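PDB 6CAM: glucan-binding protein C, GbpC from Streptococcus mutans, which probably binds glucan at the cell surface, where it is attached to cell-wall peptidoglycan, and also binds calcium. Local coordinates for residues A[177-182]-A[329-334]; A[218-223]-A[305-310]. One frame throughout, in Å; residues are numbered along the deposited sequence.

Contact 1: A[177-182]-A[329-334]. With BGC (beta-D-glucopyranose), chain D.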
# COMPACT_ATOMS: atom_id res chain seq x y z
N THR A 177 5.44 10.90 2.14
CA THR A 177 4.50 9.97 2.80
C THR A 177 3.75 9.10 1.79
O THR A 177 3.09 8.14 2.16
CB THR A 177 3.47 10.69 3.72
OG1 THR A 177 2.52 11.42 2.93
CG2 THR A 177 4.15 11.63 4.69
N LYS A 178 3.86 9.44 0.50
CA LYS A 178 3.28 8.63 -0.56
C LYS A 178 4.34 7.74 -1.20
O LYS A 178 4.00 6.81 -1.90
CB LYS A 178 2.67 9.53 -1.63
CG LYS A 178 1.52 10.38 -1.16
CD LYS A 178 1.11 11.37 -2.23
CE LYS A 178 0.41 10.70 -3.38
NZ LYS A 178 -0.04 11.66 -4.40
N THR A 179 5.60 8.11 -1.01
CA THR A 179 6.77 7.34 -1.26
C THR A 179 6.96 7.07 -2.73
O THR A 179 7.23 8.00 -3.44
CB THR A 179 6.89 6.11 -0.36
OG1 THR A 179 6.43 6.40 0.98
CG2 THR A 179 8.31 5.64 -0.31
N ILE A 180 6.74 5.86 -3.21
CA ILE A 180 7.20 5.48 -4.54
C ILE A 180 6.19 4.54 -5.19
O ILE A 180 5.64 3.69 -4.56
CB ILE A 180 8.59 4.84 -4.40
CG1 ILE A 180 9.28 4.54 -5.71
CG2 ILE A 180 8.56 3.58 -3.55
CD1 ILE A 180 10.67 3.98 -5.45
N PHE A 181 6.01 4.70 -6.48
CA PHE A 181 5.18 3.80 -7.24
C PHE A 181 6.21 3.27 -8.27
O PHE A 181 6.74 4.00 -9.00
CB PHE A 181 4.02 4.51 -7.87
CG PHE A 181 2.92 3.60 -8.28
CD1 PHE A 181 3.19 2.47 -8.92
CD2 PHE A 181 1.64 3.89 -8.00
CE1 PHE A 181 2.18 1.60 -9.32
CE2 PHE A 181 0.63 3.05 -8.39
CZ PHE A 181 0.91 1.91 -9.06
N ILE A 182 6.49 2.00 -8.25
CA ILE A 182 7.54 1.44 -9.06
C ILE A 182 7.03 0.24 -9.82
O ILE A 182 6.18 -0.47 -9.32
CB ILE A 182 8.78 1.14 -8.20
CG1 ILE A 182 9.91 0.56 -9.03
CG2 ILE A 182 8.46 0.23 -7.03
CD1 ILE A 182 11.25 0.70 -8.34
N PHE A 329 4.48 1.55 -2.95
CA PHE A 329 4.94 1.24 -1.64
C PHE A 329 5.04 2.58 -0.98
O PHE A 329 5.76 3.43 -1.44
CB PHE A 329 6.33 0.57 -1.63
CG PHE A 329 6.83 0.37 -0.23
CD1 PHE A 329 6.39 -0.72 0.50
CD2 PHE A 329 7.62 1.31 0.39
CE1 PHE A 329 6.79 -0.89 1.81
CE2 PHE A 329 8.04 1.14 1.69
CZ PHE A 329 7.61 0.05 2.41
N ALA A 330 4.39 2.72 0.17
CA ALA A 330 4.31 3.96 0.89
C ALA A 330 4.50 3.53 2.33
O ALA A 330 4.03 2.47 2.74
CB ALA A 330 2.97 4.66 0.69
N THR A 331 5.25 4.31 3.07
CA THR A 331 5.36 4.05 4.48
C THR A 331 5.32 5.42 5.12
O THR A 331 5.89 6.37 4.61
CB THR A 331 6.64 3.27 4.84
OG1 THR A 331 6.62 3.00 6.24
CG2 THR A 331 7.91 4.05 4.45
N ASN A 332 4.60 5.50 6.21
CA ASN A 332 4.28 6.77 6.85
C ASN A 332 3.76 6.40 8.22
O ASN A 332 3.79 5.22 8.58
CB ASN A 332 3.28 7.54 6.01
CG ASN A 332 2.10 6.69 5.60
OD1 ASN A 332 1.46 6.06 6.45
ND2 ASN A 332 1.82 6.65 4.29
N SER A 333 3.27 7.36 9.00
CA SER A 333 2.78 7.04 10.32
C SER A 333 1.34 6.53 10.34
O SER A 333 0.84 6.25 11.40
CB SER A 333 2.92 8.22 11.26
OG SER A 333 2.22 9.31 10.75
N ALA A 334 0.68 6.41 9.19
CA ALA A 334 -0.74 6.05 9.17
C ALA A 334 -0.86 4.54 9.18
O ALA A 334 -1.10 3.90 8.16
CB ALA A 334 -1.43 6.64 7.96
C2 BGC D . -1.55 3.12 -0.46
C3 BGC D . -1.53 2.60 1.00
C4 BGC D . -0.23 1.90 1.35
C5 BGC D . 0.69 1.86 0.14
C6 BGC D . 1.96 1.12 0.46
C1 BGC D . -1.01 2.11 -1.50
O1 BGC D . -2.05 1.22 -1.95
O2 BGC D . -0.85 4.38 -0.56
O3 BGC D . -2.62 1.69 1.28
O4 BGC D . 0.42 2.56 2.45
O5 BGC D . 0.05 1.30 -1.00
O6 BGC D . 1.88 -0.13 1.10
O HOH W 1 8.14 7.34 3.10
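N332 and T177 meet because N332 turns its CG between its own backbone N and carbonyl carbon (chi1 49°), which carries the carboxamide across to the other segment. There ND2 donates to T177 O at 2.9 Å, in the plane of both the amide and the receiving carbonyl and almost straight. The other end of the amide is held too: N332 OD1 accepts from A334 N in an Asx turn and is hydrogen-bonded to S221 OG, so its rotation is well fixed. T179 uses a different device. With chi1 at -38°, OG1 lies beside its own backbone N and accepts from T331 N at 3.2 Å, a side-chain oxygen doing here what a backbone carbonyl does in regular pairing. The hydroxyl's proton can serve P176 O or a water that in turn bonds T331 O.

Regular antiparallel pairing takes over at I180 and F329, whose backbones bond twice: I180 N to F329 O at 3.2 Å and F329 N to I180 O at 2.9 Å. Their side chains emerge on the same face of the sheet, with I180 CG2 4.2 Å from F329 CB, while T179 CG2 nears the phenyl ring obliquely. A330 CB rests 3.5 Å from K178 O and also 3.7 Å from C5 of one of the bound glucoses, so the segment 329-334 both pairs with 177-182 and backs the sugar.

The example illustrates how side-chain amides and hydroxyls can prolong a strand pairing past the end of the sheet. Strand 325-329 is one of the two outer strands of a four-stranded antiparallel sheet, next to 180-184. From that sheet F329 stacks on F314 of strand 312-319 and touches M199 of strand 194-204, joining it to the larger sheet across the core.

Contact 2: A[218-223]-A[305-310]. With BGC (beta-D-glucopyranose), chain D.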
# COMPACT_ATOMS: atom_id res chain seq x y z
N ALA A 218 8.91 5.56 16.40
CA ALA A 218 8.60 5.83 15.03
C ALA A 218 7.93 4.59 14.55
O ALA A 218 8.62 3.66 14.06
CB ALA A 218 9.82 6.12 14.19
N ILE A 219 6.62 4.58 14.64
CA ILE A 219 5.86 3.45 14.16
C ILE A 219 5.41 3.77 12.77
O ILE A 219 4.73 4.77 12.55
CB ILE A 219 4.66 3.12 15.04
CG1 ILE A 219 5.01 3.13 16.53
CG2 ILE A 219 4.10 1.76 14.65
CD1 ILE A 219 6.21 2.28 16.87
N MET A 220 5.77 2.91 11.83
CA MET A 220 5.54 3.21 10.43
C MET A 220 4.72 2.11 9.84
O MET A 220 4.85 0.94 10.21
CB MET A 220 6.83 3.40 9.73
CG MET A 220 7.59 4.56 10.34
SD MET A 220 8.82 5.27 9.31
CE MET A 220 7.81 6.03 8.02
N SER A 221 3.84 2.51 8.94
CA SER A 221 2.96 1.60 8.27
C SER A 221 3.72 0.82 7.21
O SER A 221 4.59 1.34 6.53
CB SER A 221 1.85 2.41 7.60
OG SER A 221 2.38 3.23 6.57
N LEU A 222 3.33 -0.43 7.03
CA LEU A 222 3.74 -1.26 5.91
C LEU A 222 2.43 -1.85 5.40
O LEU A 222 2.15 -3.04 5.54
CB LEU A 222 4.70 -2.35 6.38
CG LEU A 222 6.03 -1.80 6.93
CD1 LEU A 222 6.86 -2.89 7.57
CD2 LEU A 222 6.80 -1.13 5.83
N SER A 223 1.60 -0.99 4.82
CA SER A 223 0.24 -1.38 4.42
C SER A 223 0.25 -1.99 3.04
O SER A 223 1.23 -1.93 2.33
CB SER A 223 -0.71 -0.17 4.46
OG SER A 223 -0.80 0.35 5.77
N MET A 305 5.90 -1.34 11.49
CA MET A 305 7.20 -1.54 12.05
C MET A 305 7.49 -0.47 13.04
O MET A 305 6.96 0.63 12.92
CB MET A 305 8.26 -1.52 10.94
CG MET A 305 8.50 -0.20 10.26
SD MET A 305 9.89 -0.39 9.12
CE MET A 305 9.57 0.97 8.02
N THR A 306 8.32 -0.79 14.01
CA THR A 306 9.01 0.25 14.76
C THR A 306 10.22 0.55 13.92
O THR A 306 11.11 -0.29 13.78
CB THR A 306 9.41 -0.20 16.15
OG1 THR A 306 8.24 -0.53 16.89
CG2 THR A 306 10.15 0.92 16.88
N TYR A 307 10.26 1.74 13.32
CA TYR A 307 11.29 2.07 12.41
C TYR A 307 12.44 2.66 13.22
O TYR A 307 12.25 3.63 13.92
CB TYR A 307 10.80 3.06 11.36
CG TYR A 307 11.88 3.47 10.45
CD1 TYR A 307 12.52 2.55 9.62
CD2 TYR A 307 12.33 4.78 10.44
CE1 TYR A 307 13.52 2.92 8.79
CE2 TYR A 307 13.34 5.18 9.60
CZ TYR A 307 13.95 4.25 8.79
OH TYR A 307 14.92 4.68 7.98
N LYS A 308 13.60 2.01 13.16
CA LYS A 308 14.78 2.42 13.97
C LYS A 308 15.80 3.22 13.20
O LYS A 308 16.89 3.48 13.72
CB LYS A 308 15.40 1.19 14.63
CG LYS A 308 14.42 0.54 15.59
CD LYS A 308 14.90 -0.76 16.20
CE LYS A 308 13.79 -1.30 17.06
NZ LYS A 308 14.20 -2.47 17.86
N GLY A 309 15.44 3.65 11.99
CA GLY A 309 16.33 4.43 11.19
C GLY A 309 17.29 3.58 10.36
O GLY A 309 18.34 4.05 10.00
N GLU A 310 16.96 2.33 10.11
CA GLU A 310 17.88 1.41 9.45
C GLU A 310 17.23 0.95 8.17
O GLU A 310 16.04 0.95 8.08
CB GLU A 310 18.23 0.21 10.34
CG GLU A 310 18.99 0.62 11.61
CD GLU A 310 20.28 -0.14 11.90
OE1 GLU A 310 20.56 -1.19 11.26
OE2 GLU A 310 21.01 0.32 12.83
C2 BGC D . -1.55 3.12 -0.46
C3 BGC D . -1.53 2.60 1.00
C4 BGC D . -0.23 1.90 1.35
C5 BGC D . 0.69 1.86 0.14
C6 BGC D . 1.96 1.12 0.46
C1 BGC D . -1.01 2.11 -1.50
O1 BGC D . -2.05 1.22 -1.95
O2 BGC D . -0.85 4.38 -0.56
O3 BGC D . -2.62 1.69 1.28
O4 BGC D . 0.42 2.56 2.45
O5 BGC D . 0.05 1.30 -1.00
O6 BGC D . 1.88 -0.13 1.10
O HOH W 2 11.74 4.57 16.40
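M220, L222 and M305 pack together at the centre of this contact. M305 turns CG between its backbone N and carbonyl carbon (chi1 69°), bringing it 4.0 Å from M220 CB, with the extended thioether continuing past so that CE touches M220 CB and L222 CD2. L222 crosses M305 at about a right angle, its CD1 3.9 Å from M305 CB. M220 instead runs alongside Y307, pointing the same way; its SD lies 4.3 Å from the ring centroid in an oblique Met-aromatic contact. On the other face of the sheet, I219 CD1 meets T306 OG1 at 3.5 Å, a hydroxyl that accepts a hydrogen bond from R57.

Outward lies the backbone. M220 and M305 exchange two hydrogen bonds as a hydrogen-bonded antiparallel pair, I219 and T306 form the neighbouring non-hydrogen-bonded pair, and Y307 N donates to A218 O at 2.6 Å. Beyond that a water bridges A218 N and Y307 O.

This is antiparallel pairing in a small three-stranded sheet, where 303-306 runs between 219-222 and 245-247. M220 and Y307 reach strand 194-204 of the large sheet, Y307 OH being hydrogen-bonded to I201 O.

The two contacts, centres about 12 Å apart, are joined through S221 of contact 2. T331 OG1 lies 2.6 Å from S221 O, and S221 N lies 2.7 Å from N332 O, both probable hydrogen bonds, so T331 and N332 bond to 177-182 and 219-222 alike. Both contacts reach the same one of two bound glucoses, also hydrogen-bonded to G291 O: contact 1 through F329 and A330, contact 2 through S223, whose CB is 3.6 Å from sugar O4. S223 precedes the calcium ligand S224, and the F329 side chain is about 7 Å from the calcium ion. All four segments lie in the GbpC family region of the longer protein, bordering sugar and metal sites, consistent with glucan binding.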